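PDB 3SCY: hypothetical bacterial 6-phosphogluconolactonase from Bacteroides fragilis, which probably hydrolyses 6-phosphogluconolactone to 6-phosphogluconate as a seven-bladed beta-propeller lactonase. Local coordinates for residues I122-I127 / E194-K199; F205-G210 / A225-E230; G233-F238 / G294-V299; Y319-C324 / N328-F333. All coordinates share one frame; numbering follows the deposited sequence. Where two conformers were deposited one is given.

Interaction 1 of 4, residues I122-I127 / E194-K199; sequences ITVFPI and EKFLTK
Ile122 opens the contact by placing CD1 3.8 Å from CD1 of Leu197. The two aliphatic chains pass at a slant. This is packing between adjacent blades of a seven-bladed beta-propeller. Strand 121-126 is the third strand of one four-stranded sheet, and strand 197-206 is the fourth and outermost of the next. Thr123 turns its side chain away from that neighbour. Its OG1 is hydrogen-bonded to Asn116 ND2, in the neighbouring strand 111-116, and to Thr97 O, in the connection from the preceding blade. Val124 faces the next blade again and uses both methyls. CG2 lies 3.8 Å from CD1 of Leu197, so this one methyl of Leu197 meets both Ile122 and Val124. CG1 of Val124 meets Phe196, 3.8 Å from CD2 and 4.0 Å from CB. It comes to the ring obliquely. Beyond Val124 the strand leaves this neighbour, and Phe125 packs on Leu133 instead. Phe196 is not extended (psi -51°), which is consistent with two consecutive side chains, Phe196 and Leu197, facing strand 121-126. Ile184 and Ile140 pack around them, making the seam apolar and buried. With CG of Phe196 anti to the backbone N (chi1 -176°), the ring comes under its own neighbour: CD2 of Leu197 sits 3.7 Å above one face, displaced toward the rim.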
loop_
_atom_site.group_PDB
_atom_site.type_symbol
_atom_site.label_atom_id
_atom_site.label_comp_id
_atom_site.label_asym_id
_atom_site.label_seq_id
_atom_site.Cartn_x
_atom_site.Cartn_y
_atom_site.Cartn_z
ATOM N N ILE A 122 -12.608 4.563 -8.347
ATOM C CA ILE A 122 -11.250 4.321 -8.784
ATOM C C ILE A 122 -11.046 5.089 -10.086
ATOM O O ILE A 122 -11.989 5.253 -10.884
ATOM C CB ILE A 122 -10.854 2.829 -8.921
ATOM C CG1 ILE A 122 -11.703 2.112 -9.996
ATOM C CG2 ILE A 122 -10.929 2.133 -7.557
ATOM C CD1 ILE A 122 -11.230 0.654 -10.268
ATOM N N THR A 123 -9.853 5.637 -10.256
ATOM C CA THR A 123 -9.539 6.428 -11.449
ATOM C C THR A 123 -8.383 5.779 -12.207
ATOM O O THR A 123 -7.390 5.379 -11.602
ATOM C CB THR A 123 -9.208 7.897 -11.069
ATOM O OG1 THR A 123 -10.296 8.435 -10.333
ATOM C CG2 THR A 123 -8.987 8.783 -12.314
ATOM N N VAL A 124 -8.498 5.719 -13.541
ATOM C CA VAL A 124 -7.467 5.175 -14.418
ATOM C C VAL A 124 -6.830 6.325 -15.183
ATOM O O VAL A 124 -7.572 7.149 -15.747
ATOM C CB VAL A 124 -8.091 4.139 -15.419
ATOM C CG1 VAL A 124 -7.049 3.577 -16.379
ATOM C CG2 VAL A 124 -8.789 3.008 -14.663
ATOM N N PHE A 125 -5.482 6.348 -15.230
ATOM C CA PHE A 125 -4.736 7.318 -16.027
ATOM C C PHE A 125 -3.792 6.590 -16.956
ATOM O O PHE A 125 -2.933 5.862 -16.454
ATOM C CB PHE A 125 -3.887 8.275 -15.151
ATOM C CG PHE A 125 -4.587 9.051 -14.071
ATOM C CD1 PHE A 125 -4.803 8.485 -12.821
ATOM C CD2 PHE A 125 -4.980 10.367 -14.280
ATOM C CE1 PHE A 125 -5.410 9.208 -11.802
ATOM C CE2 PHE A 125 -5.633 11.076 -13.278
ATOM C CZ PHE A 125 -5.836 10.500 -12.035
ATOM N N PRO A 126 -3.834 6.834 -18.280
ATOM C CA PRO A 126 -2.796 6.267 -19.146
ATOM C C PRO A 126 -1.460 6.957 -18.849
ATOM O O PRO A 126 -1.438 8.149 -18.513
ATOM C CB PRO A 126 -3.265 6.613 -20.574
ATOM C CG PRO A 126 -4.716 7.069 -20.424
ATOM C CD PRO A 126 -4.783 7.677 -19.036
ATOM N N ILE A 127 -0.369 6.230 -19.000
ATOM C CA ILE A 127 0.974 6.792 -18.816
ATOM C C ILE A 127 1.511 7.123 -20.205
ATOM O O ILE A 127 1.481 6.266 -21.101
ATOM C CB ILE A 127 1.915 5.824 -18.074
ATOM C CG1 ILE A 127 1.393 5.527 -16.647
ATOM C CG2 ILE A 127 3.334 6.431 -17.998
ATOM C CD1 ILE A 127 2.084 4.370 -15.924
ATOM N N GLU A 194 -7.632 2.212 -25.739
ATOM C CA GLU A 194 -8.550 1.112 -25.390
ATOM C C GLU A 194 -8.888 1.212 -23.900
ATOM O O GLU A 194 -8.082 1.718 -23.086
ATOM C CB GLU A 194 -7.955 -0.278 -25.706
ATOM C CG GLU A 194 -7.625 -0.495 -27.176
ATOM C CD GLU A 194 -6.913 -1.795 -27.495
ATOM O OE1 GLU A 194 -6.945 -2.714 -26.647
ATOM O OE2 GLU A 194 -6.337 -1.904 -28.605
ATOM N N LYS A 195 -10.069 0.681 -23.532
ATOM C CA LYS A 195 -10.466 0.698 -22.124
ATOM C C LYS A 195 -9.602 -0.294 -21.329
ATOM O O LYS A 195 -9.437 -1.442 -21.760
ATOM C CB LYS A 195 -11.957 0.347 -22.006
ATOM C CG LYS A 195 -12.555 0.574 -20.624
ATOM C CD LYS A 195 -14.085 0.408 -20.751
ATOM C CE LYS A 195 -14.815 1.021 -19.591
ATOM N NZ LYS A 195 -16.257 0.642 -19.589
ATOM N N PHE A 196 -9.091 0.140 -20.166
ATOM C CA PHE A 196 -8.238 -0.709 -19.361
ATOM C C PHE A 196 -9.042 -1.751 -18.562
ATOM O O PHE A 196 -8.665 -2.933 -18.525
ATOM C CB PHE A 196 -7.401 0.180 -18.409
ATOM C CG PHE A 196 -6.366 -0.512 -17.552
ATOM C CD1 PHE A 196 -5.565 -1.518 -18.077
ATOM C CD2 PHE A 196 -6.173 -0.136 -16.227
ATOM C CE1 PHE A 196 -4.596 -2.150 -17.288
ATOM C CE2 PHE A 196 -5.177 -0.739 -15.453
ATOM C CZ PHE A 196 -4.416 -1.756 -15.981
ATOM N N LEU A 197 -10.072 -1.293 -17.833
ATOM C CA LEU A 197 -10.819 -2.163 -16.928
ATOM C C LEU A 197 -12.244 -2.395 -17.337
ATOM O O LEU A 197 -12.927 -1.465 -17.750
ATOM C CB LEU A 197 -10.840 -1.549 -15.521
ATOM C CG LEU A 197 -9.477 -1.236 -14.882
ATOM C CD1 LEU A 197 -9.654 -0.543 -13.526
ATOM C CD2 LEU A 197 -8.616 -2.487 -14.787
ATOM N N THR A 198 -12.708 -3.634 -17.172
ATOM C CA THR A 198 -14.102 -4.028 -17.387
ATOM C C THR A 198 -14.525 -4.838 -16.178
ATOM O O THR A 198 -13.708 -5.572 -15.626
ATOM C CB THR A 198 -14.265 -4.806 -18.693
ATOM O OG1 THR A 198 -13.334 -5.891 -18.704
ATOM C CG2 THR A 198 -14.045 -3.933 -19.919
ATOM N N LYS A 199 -15.815 -4.749 -15.775
ATOM C CA LYS A 199 -16.255 -5.496 -14.586
ATOM C C LYS A 199 -16.095 -7.009 -14.811
ATOM O O LYS A 199 -16.337 -7.498 -15.911
ATOM C CB LYS A 199 -17.694 -5.111 -14.218
ATOM C CG LYS A 199 -17.768 -3.685 -13.664
ATOM C CD LYS A 199 -19.145 -3.354 -13.124
ATOM C CE LYS A 199 -19.164 -2.014 -12.430
ATOM N NZ LYS A 199 -20.524 -1.682 -11.927
#

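Interaction 2 of 4, residues F205-G210 / A225-E230; sequences FKVAPG and AYLINE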
loop_
_atom_site.group_PDB
_atom_site.type_symbol
_atom_site.label_atom_id
_atom_site.label_comp_id
_atom_site.label_asym_id
_atom_site.label_seq_id
_atom_site.Cartn_x
_atom_site.Cartn_y
_atom_site.Cartn_z
ATOM N N PHE A 205 -16.275 -9.774 -4.470
ATOM C CA PHE A 205 -16.217 -10.777 -3.412
ATOM C C PHE A 205 -16.681 -10.091 -2.150
ATOM O O PHE A 205 -16.278 -8.965 -1.881
ATOM C CB PHE A 205 -14.797 -11.363 -3.254
ATOM C CG PHE A 205 -14.265 -11.974 -4.528
ATOM C CD1 PHE A 205 -14.688 -13.231 -4.945
ATOM C CD2 PHE A 205 -13.379 -11.270 -5.342
ATOM C CE1 PHE A 205 -14.221 -13.785 -6.136
ATOM C CE2 PHE A 205 -12.903 -11.835 -6.536
ATOM C CZ PHE A 205 -13.349 -13.082 -6.930
ATOM N N LYS A 206 -17.519 -10.745 -1.375
ATOM C CA LYS A 206 -18.046 -10.152 -0.158
ATOM C C LYS A 206 -17.306 -10.706 1.049
ATOM O O LYS A 206 -16.991 -11.895 1.079
ATOM C CB LYS A 206 -19.567 -10.436 -0.075
ATOM C CG LYS A 206 -20.301 -9.872 1.155
ATOM C CD LYS A 206 -20.481 -8.343 1.142
ATOM C CE LYS A 206 -21.414 -7.846 2.228
ATOM N NZ LYS A 206 -20.925 -8.160 3.606
ATOM N N VAL A 207 -17.013 -9.843 2.036
ATOM C CA VAL A 207 -16.409 -10.300 3.300
ATOM C C VAL A 207 -17.405 -10.018 4.435
ATOM O O VAL A 207 -18.417 -9.340 4.211
ATOM C CB VAL A 207 -14.985 -9.755 3.600
ATOM C CG1 VAL A 207 -13.984 -10.180 2.518
ATOM C CG2 VAL A 207 -14.990 -8.242 3.789
ATOM N N ALA A 208 -17.143 -10.554 5.643
ATOM C CA ALA A 208 -18.052 -10.415 6.785
ATOM C C ALA A 208 -18.489 -8.948 7.014
ATOM O O ALA A 208 -17.639 -8.056 6.988
ATOM C CB ALA A 208 -17.410 -10.975 8.048
ATOM N N PRO A 209 -19.804 -8.677 7.240
ATOM C CA PRO A 209 -20.238 -7.288 7.454
ATOM C C PRO A 209 -19.482 -6.601 8.581
ATOM O O PRO A 209 -19.190 -7.219 9.609
ATOM C CB PRO A 209 -21.726 -7.433 7.812
ATOM C CG PRO A 209 -22.137 -8.712 7.134
ATOM C CD PRO A 209 -20.948 -9.615 7.290
ATOM N N GLY A 210 -19.158 -5.338 8.361
ATOM C CA GLY A 210 -18.451 -4.519 9.339
ATOM C C GLY A 210 -16.947 -4.713 9.341
ATOM O O GLY A 210 -16.262 -4.158 10.207
ATOM N N ALA A 225 -3.833 -14.995 -0.992
ATOM C CA ALA A 225 -3.957 -13.557 -0.796
ATOM C C ALA A 225 -4.340 -13.302 0.647
ATOM O O ALA A 225 -4.936 -14.161 1.310
ATOM C CB ALA A 225 -4.987 -12.965 -1.746
ATOM N N TYR A 226 -4.005 -12.118 1.147
ATOM C CA TYR A 226 -4.272 -11.757 2.536
ATOM C C TYR A 226 -4.794 -10.352 2.595
ATOM O O TYR A 226 -4.224 -9.452 1.972
ATOM C CB TYR A 226 -3.004 -11.901 3.397
ATOM C CG TYR A 226 -2.472 -13.312 3.365
ATOM C CD1 TYR A 226 -2.893 -14.259 4.298
ATOM C CD2 TYR A 226 -1.511 -13.693 2.436
ATOM C CE1 TYR A 226 -2.445 -15.579 4.237
ATOM C CE2 TYR A 226 -1.054 -15.006 2.363
ATOM C CZ TYR A 226 -1.509 -15.940 3.279
ATOM O OH TYR A 226 -1.030 -17.222 3.209
ATOM N N LEU A 227 -5.899 -10.178 3.298
ATOM C CA LEU A 227 -6.545 -8.895 3.446
ATOM C C LEU A 227 -6.536 -8.429 4.886
ATOM O O LEU A 227 -6.838 -9.227 5.775
ATOM C CB LEU A 227 -8.014 -9.039 2.973
ATOM C CG LEU A 227 -8.981 -7.896 3.254
ATOM C CD1 LEU A 227 -8.671 -6.680 2.378
ATOM C CD2 LEU A 227 -10.448 -8.350 3.036
ATOM N N ILE A 228 -6.210 -7.145 5.108
ATOM C CA ILE A 228 -6.287 -6.550 6.434
ATOM C C ILE A 228 -7.551 -5.697 6.456
ATOM O O ILE A 228 -7.742 -4.850 5.569
ATOM C CB ILE A 228 -5.014 -5.777 6.900
ATOM C CG1 ILE A 228 -5.173 -5.356 8.379
ATOM C CG2 ILE A 228 -4.680 -4.563 5.986
ATOM C CD1 ILE A 228 -3.944 -4.884 9.065
ATOM N N ASN A 229 -8.401 -5.924 7.477
ATOM C CA ASN A 229 -9.662 -5.217 7.652
ATOM C C ASN A 229 -9.494 -4.164 8.712
ATOM O O ASN A 229 -9.181 -4.498 9.864
ATOM C CB ASN A 229 -10.753 -6.210 8.009
ATOM C CG ASN A 229 -11.074 -7.114 6.853
ATOM O OD1 ASN A 229 -11.480 -6.661 5.792
ATOM N ND2 ASN A 229 -10.877 -8.405 7.032
ATOM N N GLU A 230 -9.693 -2.890 8.331
ATOM C CA GLU A 230 -9.485 -1.774 9.250
ATOM C C GLU A 230 -10.425 -1.819 10.452
ATOM O O GLU A 230 -9.971 -1.663 11.583
ATOM C CB GLU A 230 -9.648 -0.429 8.533
ATOM C CG GLU A 230 -9.505 0.773 9.458
ATOM C CD GLU A 230 -9.337 2.101 8.753
ATOM O OE1 GLU A 230 -8.657 2.140 7.703
ATOM O OE2 GLU A 230 -9.802 3.124 9.304
#
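Val207 meets the end of Leu227, methyl against methyl. CG1 of Val207 lies 4.0 Å from CD2 of Leu227, and the two side chains reach toward each other tip to tip. CG of Leu227 stands anti to the backbone N (chi1 169°), and CD2 is the branch that meets Val207. The second methyl of Val207, CG2, makes a looser approach to Asn229 and stands 4.3 Å from OD1. The amide of Asn229 is held from elsewhere: its ND2 is hydrogen-bonded to Thr234 OG1 on the next strand of the same sheet. In the beta-propeller this is a contact between consecutive blades. Val207 follows directly on strand 197-206, the outermost strand of one blade, and starts the connection to strand 213-218, the first of the next. Leu227 and Asn229 belong to strand 224-229, the second strand of that next blade. Pro213, Ile236 and Phe238 complete the apolar surroundings. The backbone of Val207 is hydrogen-bonded to Asp177. Val207 O also accepts a hydrogen bond from Lys206 NZ at 2.8 Å, as the lysine chain curls back. Just past Asn229, Glu230 forms salt bridges with Arg151, Arg214 and Arg278.

Interaction 3 of 4, residues G233-F238 / G294-V299; sequences GTVIAF and GTLTKV
Val235 and Leu296 carry the contact. CG1 of Val235 lies 3.8 Å from CD1 of Leu296, and the two side chains cross at about a right angle. CG1 gets there by standing anti to the backbone N (chi1 174°), while CG of Leu296 lies beside its own N (chi1 -54°). Two residues further on, CB of Ala237 faces the backbone of Gly294, 4.2 Å from its carbonyl O. With just a methyl here, the chains run close: the CA atoms of Ala237 and Thr295 are 6.6 Å apart. Gly294 lies in the loop just before strand 296-303. A second shell sets these groups in place. Tyr226 OH is hydrogen-bonded to Gly294 O, and the tyrosine side chain packs on both Ala237 and Leu296. The backbone N of Leu296 is bonded to OE1 of Gln249, so the start of that strand is tied across the seam as well. Val289 packs on Leu296 from its own sheet. All four touching residues are buried. In the seven-bladed propeller, strand 234-241 is the third of its blade, between strands 224-229 and 244-252. Strand 296-303 is the outermost of the following blade, alongside strand 283-289, so the contact joins two neighbouring sheets.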
loop_
_atom_site.group_PDB
_atom_site.type_symbol
_atom_site.label_atom_id
_atom_site.label_comp_id
_atom_site.label_asym_id
_atom_site.label_seq_id
_atom_site.Cartn_x
_atom_site.Cartn_y
_atom_site.Cartn_z
ATOM N N GLY A 233 -10.522 -5.440 12.329
ATOM C CA GLY A 233 -9.204 -5.724 12.894
ATOM C C GLY A 233 -8.757 -7.144 12.609
ATOM O O GLY A 233 -7.957 -7.723 13.347
ATOM N N THR A 234 -9.325 -7.726 11.576
ATOM C CA THR A 234 -9.039 -9.084 11.177
ATOM C C THR A 234 -8.178 -9.156 9.940
ATOM O O THR A 234 -8.167 -8.245 9.105
ATOM C CB THR A 234 -10.352 -9.849 10.881
ATOM O OG1 THR A 234 -11.116 -9.135 9.902
ATOM C CG2 THR A 234 -11.208 -10.080 12.136
ATOM N N VAL A 235 -7.480 -10.285 9.809
ATOM C CA VAL A 235 -6.793 -10.683 8.587
ATOM C C VAL A 235 -7.621 -11.814 8.017
ATOM O O VAL A 235 -7.933 -12.761 8.743
ATOM C CB VAL A 235 -5.299 -11.090 8.775
ATOM C CG1 VAL A 235 -4.695 -11.631 7.463
ATOM C CG2 VAL A 235 -4.476 -9.919 9.281
ATOM N N ILE A 236 -7.965 -11.709 6.732
ATOM C CA ILE A 236 -8.632 -12.781 6.020
ATOM C C ILE A 236 -7.626 -13.373 5.041
ATOM O O ILE A 236 -6.990 -12.640 4.258
ATOM C CB ILE A 236 -9.930 -12.335 5.319
ATOM C CG1 ILE A 236 -10.934 -11.782 6.363
ATOM C CG2 ILE A 236 -10.541 -13.520 4.563
ATOM C CD1 ILE A 236 -12.236 -11.203 5.717
ATOM N N ALA A 237 -7.455 -14.698 5.125
ATOM C CA ALA A 237 -6.606 -15.462 4.226
ATOM C C ALA A 237 -7.469 -16.074 3.154
ATOM O O ALA A 237 -8.548 -16.598 3.439
ATOM C CB ALA A 237 -5.861 -16.554 4.987
ATOM N N PHE A 238 -7.012 -15.977 1.922
ATOM C CA PHE A 238 -7.697 -16.535 0.774
ATOM C C PHE A 238 -6.826 -17.368 -0.075
ATOM O O PHE A 238 -5.631 -17.076 -0.237
ATOM C CB PHE A 238 -8.183 -15.400 -0.176
ATOM C CG PHE A 238 -9.098 -14.340 0.377
ATOM C CD1 PHE A 238 -8.581 -13.150 0.885
ATOM C CD2 PHE A 238 -10.479 -14.455 0.242
ATOM C CE1 PHE A 238 -9.426 -12.141 1.343
ATOM C CE2 PHE A 238 -11.326 -13.431 0.668
ATOM C CZ PHE A 238 -10.798 -12.289 1.230
ATOM N N GLY A 294 -1.399 -22.150 3.530
ATOM C CA GLY A 294 -1.475 -20.681 3.564
ATOM C C GLY A 294 -2.134 -20.071 4.793
ATOM O O GLY A 294 -2.296 -18.848 4.872
ATOM N N THR A 295 -2.488 -20.891 5.784
ATOM C CA THR A 295 -3.161 -20.423 7.001
ATOM C C THR A 295 -2.176 -19.781 7.974
ATOM O O THR A 295 -0.955 -19.960 7.857
ATOM C CB THR A 295 -3.943 -21.575 7.656
ATOM O OG1 THR A 295 -3.049 -22.652 7.917
ATOM C CG2 THR A 295 -5.113 -22.050 6.791
ATOM N N LEU A 296 -2.725 -19.065 8.960
ATOM C CA LEU A 296 -1.942 -18.254 9.887
ATOM C C LEU A 296 -2.135 -18.645 11.340
ATOM O O LEU A 296 -3.255 -18.943 11.766
ATOM C CB LEU A 296 -2.346 -16.773 9.757
ATOM C CG LEU A 296 -2.289 -16.160 8.346
ATOM C CD1 LEU A 296 -2.885 -14.800 8.330
ATOM C CD2 LEU A 296 -0.849 -16.097 7.817
ATOM N N THR A 297 -1.054 -18.541 12.109
ATOM C CA THR A 297 -1.091 -18.727 13.559
ATOM C C THR A 297 -0.271 -17.557 14.161
ATOM O O THR A 297 0.889 -17.353 13.764
ATOM C CB THR A 297 -0.659 -20.144 13.978
ATOM O OG1 THR A 297 0.653 -20.448 13.508
ATOM C CG2 THR A 297 -1.616 -21.228 13.490
ATOM N N LYS A 298 -0.877 -16.774 15.093
ATOM C CA LYS A 298 -0.167 -15.640 15.697
ATOM C C LYS A 298 0.990 -16.141 16.536
ATOM O O LYS A 298 0.860 -17.145 17.249
ATOM C CB LYS A 298 -1.099 -14.753 16.528
ATOM C CG LYS A 298 -0.498 -13.359 16.770
ATOM C CD LYS A 298 -1.369 -12.411 17.543
ATOM C CE LYS A 298 -2.526 -11.874 16.761
ATOM N NZ LYS A 298 -3.384 -10.999 17.613
ATOM N N VAL A 299 2.141 -15.500 16.396
ATOM C CA VAL A 299 3.336 -15.874 17.151
ATOM C C VAL A 299 3.859 -14.714 18.023
ATOM O O VAL A 299 4.655 -14.967 18.929
ATOM C CB VAL A 299 4.475 -16.447 16.261
ATOM C CG1 VAL A 299 4.052 -17.738 15.560
ATOM C CG2 VAL A 299 4.974 -15.426 15.248
#

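Interaction 4 of 4, residues Y319-C324 / N328-F333; sequences YLLVAC and NVIQIF
Phe333 starts against the backbone of its partner strand: CB lies 3.5 Å from Leu320 O. With CG anti to the carbonyl carbon (chi1 -62°), the ring runs along strand 319-324, and Leu320 O sits at its edge, in plane. CD1 is 3.6 Å from that oxygen. Further out, CE1 touches CG2 of Val322 at 3.7 Å, at an oblique angle to the ring. Beyond the hairpin the side chain packs on Asp344; the Phe333 side chain itself is about 6 Å from a bound sodium ion. The two strands are the second and third of one propeller blade, joined by a tight turn and antiparallel. Leu320 with Phe333, Val322 with Gln331 and Cys324 with Val329 are the hydrogen-bonded pairs. In the first two pairs each residue gives and accepts one bond. In the last, Cys324 N to Val329 O is firm at 2.8 Å but Val329 N to Cys324 O is weak. Here Asn328 and Val329 both face Cys324, a G1 beta bulge, with Asn328 at positive phi (56°). Leu321 and Ile332 lie side by side on the face opposite Val322 and Phe333, and CD1 of Ile332 is 3.8 Å from CG of Leu321. Leu357 and Phe359 of strand 354-360, in another blade, also pack on Leu321. Gln331 turns OE1 to within 3.6 Å of Cys324 SG, though OE1 of Gln331 is hydrogen-bonded to Gly305 N.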
loop_
_atom_site.group_PDB
_atom_site.type_symbol
_atom_site.label_atom_id
_atom_site.label_comp_id
_atom_site.label_asym_id
_atom_site.label_seq_id
_atom_site.Cartn_x
_atom_site.Cartn_y
_atom_site.Cartn_z
ATOM N N TYR A 319 15.080 -6.355 7.912
ATOM C CA TYR A 319 14.478 -5.279 8.697
ATOM C C TYR A 319 13.033 -5.004 8.302
ATOM O O TYR A 319 12.616 -5.224 7.154
ATOM C CB TYR A 319 15.276 -3.958 8.543
ATOM C CG TYR A 319 16.687 -4.020 9.066
ATOM C CD1 TYR A 319 16.947 -3.982 10.434
ATOM C CD2 TYR A 319 17.768 -4.096 8.197
ATOM C CE1 TYR A 319 18.250 -4.044 10.924
ATOM C CE2 TYR A 319 19.077 -4.169 8.678
ATOM C CZ TYR A 319 19.312 -4.133 10.045
ATOM O OH TYR A 319 20.595 -4.209 10.570
ATOM N N LEU A 320 12.274 -4.541 9.309
ATOM C CA LEU A 320 10.893 -4.111 9.176
ATOM C C LEU A 320 10.830 -2.663 9.674
ATOM O O LEU A 320 11.202 -2.365 10.825
ATOM C CB LEU A 320 9.982 -5.056 9.985
ATOM C CG LEU A 320 8.472 -4.888 9.747
ATOM C CD1 LEU A 320 7.708 -6.175 10.049
ATOM C CD2 LEU A 320 7.904 -3.725 10.560
ATOM N N LEU A 321 10.451 -1.759 8.756
ATOM C CA LEU A 321 10.417 -0.330 9.031
ATOM C C LEU A 321 9.003 0.142 9.173
ATOM O O LEU A 321 8.180 -0.147 8.296
ATOM C CB LEU A 321 11.097 0.458 7.900
ATOM C CG LEU A 321 12.604 0.255 7.697
ATOM C CD1 LEU A 321 12.924 -1.057 7.003
ATOM C CD2 LEU A 321 13.175 1.352 6.803
ATOM N N VAL A 322 8.704 0.834 10.288
ATOM C CA VAL A 322 7.351 1.290 10.603
ATOM C C VAL A 322 7.224 2.811 10.573
ATOM O O VAL A 322 7.877 3.495 11.356
ATOM C CB VAL A 322 6.877 0.777 11.983
ATOM C CG1 VAL A 322 5.429 1.188 12.246
ATOM C CG2 VAL A 322 7.033 -0.736 12.082
ATOM N N ALA A 323 6.355 3.331 9.695
ATOM C CA ALA A 323 6.066 4.761 9.666
ATOM C C ALA A 323 5.063 5.060 10.774
ATOM O O ALA A 323 3.962 4.497 10.770
ATOM C CB ALA A 323 5.494 5.145 8.306
ATOM N N CYS A 324 5.438 5.917 11.734
ATOM C CA CYS A 324 4.552 6.248 12.855
ATOM C C CYS A 324 4.131 7.691 12.665
ATOM O O CYS A 324 4.908 8.605 12.948
ATOM C CB CYS A 324 5.255 6.016 14.185
ATOM S SG CYS A 324 5.831 4.321 14.426
ATOM N N ASN A 328 5.992 11.019 14.482
ATOM C CA ASN A 328 6.837 11.675 13.489
ATOM C C ASN A 328 8.181 10.966 13.349
ATOM O O ASN A 328 9.239 11.608 13.344
ATOM C CB ASN A 328 7.030 13.180 13.836
ATOM C CG ASN A 328 5.730 13.933 13.850
ATOM O OD1 ASN A 328 4.864 13.737 12.981
ATOM N ND2 ASN A 328 5.530 14.732 14.889
ATOM N N VAL A 329 8.131 9.626 13.237
ATOM C CA VAL A 329 9.340 8.797 13.112
ATOM C C VAL A 329 9.094 7.580 12.249
ATOM O O VAL A 329 7.958 7.124 12.124
ATOM C CB VAL A 329 9.927 8.294 14.480
ATOM C CG1 VAL A 329 10.509 9.428 15.327
ATOM C CG2 VAL A 329 8.917 7.461 15.270
ATOM N N ILE A 330 10.183 7.033 11.701
ATOM C CA ILE A 330 10.219 5.753 11.016
ATOM C C ILE A 330 11.030 4.873 11.955
ATOM O O ILE A 330 12.219 5.146 12.148
ATOM C CB ILE A 330 10.776 5.765 9.590
ATOM C CG1 ILE A 330 9.876 6.598 8.702
ATOM C CG2 ILE A 330 10.879 4.304 9.055
ATOM C CD1 ILE A 330 10.637 7.160 7.432
ATOM N N GLN A 331 10.395 3.893 12.621
ATOM C CA GLN A 331 11.094 3.003 13.548
ATOM C C GLN A 331 11.677 1.829 12.802
ATOM O O GLN A 331 11.006 1.266 11.916
ATOM C CB GLN A 331 10.125 2.491 14.582
ATOM C CG GLN A 331 9.888 3.373 15.760
ATOM C CD GLN A 331 9.030 2.581 16.712
ATOM O OE1 GLN A 331 7.951 2.123 16.351
ATOM N NE2 GLN A 331 9.526 2.326 17.904
ATOM N N ILE A 332 12.899 1.416 13.176
ATOM C CA ILE A 332 13.568 0.330 12.482
ATOM C C ILE A 332 13.643 -0.904 13.381
ATOM O O ILE A 332 14.231 -0.831 14.467
ATOM C CB ILE A 332 14.999 0.748 12.004
ATOM C CG1 ILE A 332 15.093 2.210 11.475
ATOM C CG2 ILE A 332 15.608 -0.285 11.047
ATOM C CD1 ILE A 332 14.178 2.555 10.255
ATOM N N PHE A 333 13.073 -2.031 12.925
ATOM C CA PHE A 333 13.103 -3.292 13.663
ATOM C C PHE A 333 13.892 -4.348 12.932
ATOM O O PHE A 333 13.758 -4.512 11.724
ATOM C CB PHE A 333 11.687 -3.844 13.937
ATOM C CG PHE A 333 10.834 -2.945 14.790
ATOM C CD1 PHE A 333 10.039 -1.954 14.206
ATOM C CD2 PHE A 333 10.795 -3.098 16.172
ATOM C CE1 PHE A 333 9.284 -1.091 15.002
ATOM C CE2 PHE A 333 10.053 -2.225 16.963
ATOM C CZ PHE A 333 9.267 -1.257 16.376
#

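All four contacts are buried, but they join different parts of the propeller. Interaction 4 lies within one sheet and combines backbone hydrogen bonds with apolar packing on both faces. Interactions 1, 2 and 3 join successive blades through a few apolar side chains. Interactions 1 and 3 repeat one arrangement, third strand against the outermost strand of the next blade, though their centres are 32 Å apart. Interactions 1 and 2 share strand 197-206 at its two ends. Interactions 2 and 3 touch: Ala225 O and Phe238 N are 2.8 Å apart within the same sheet. Interactions 1 and 4 lie on opposite sides of the chain's centre.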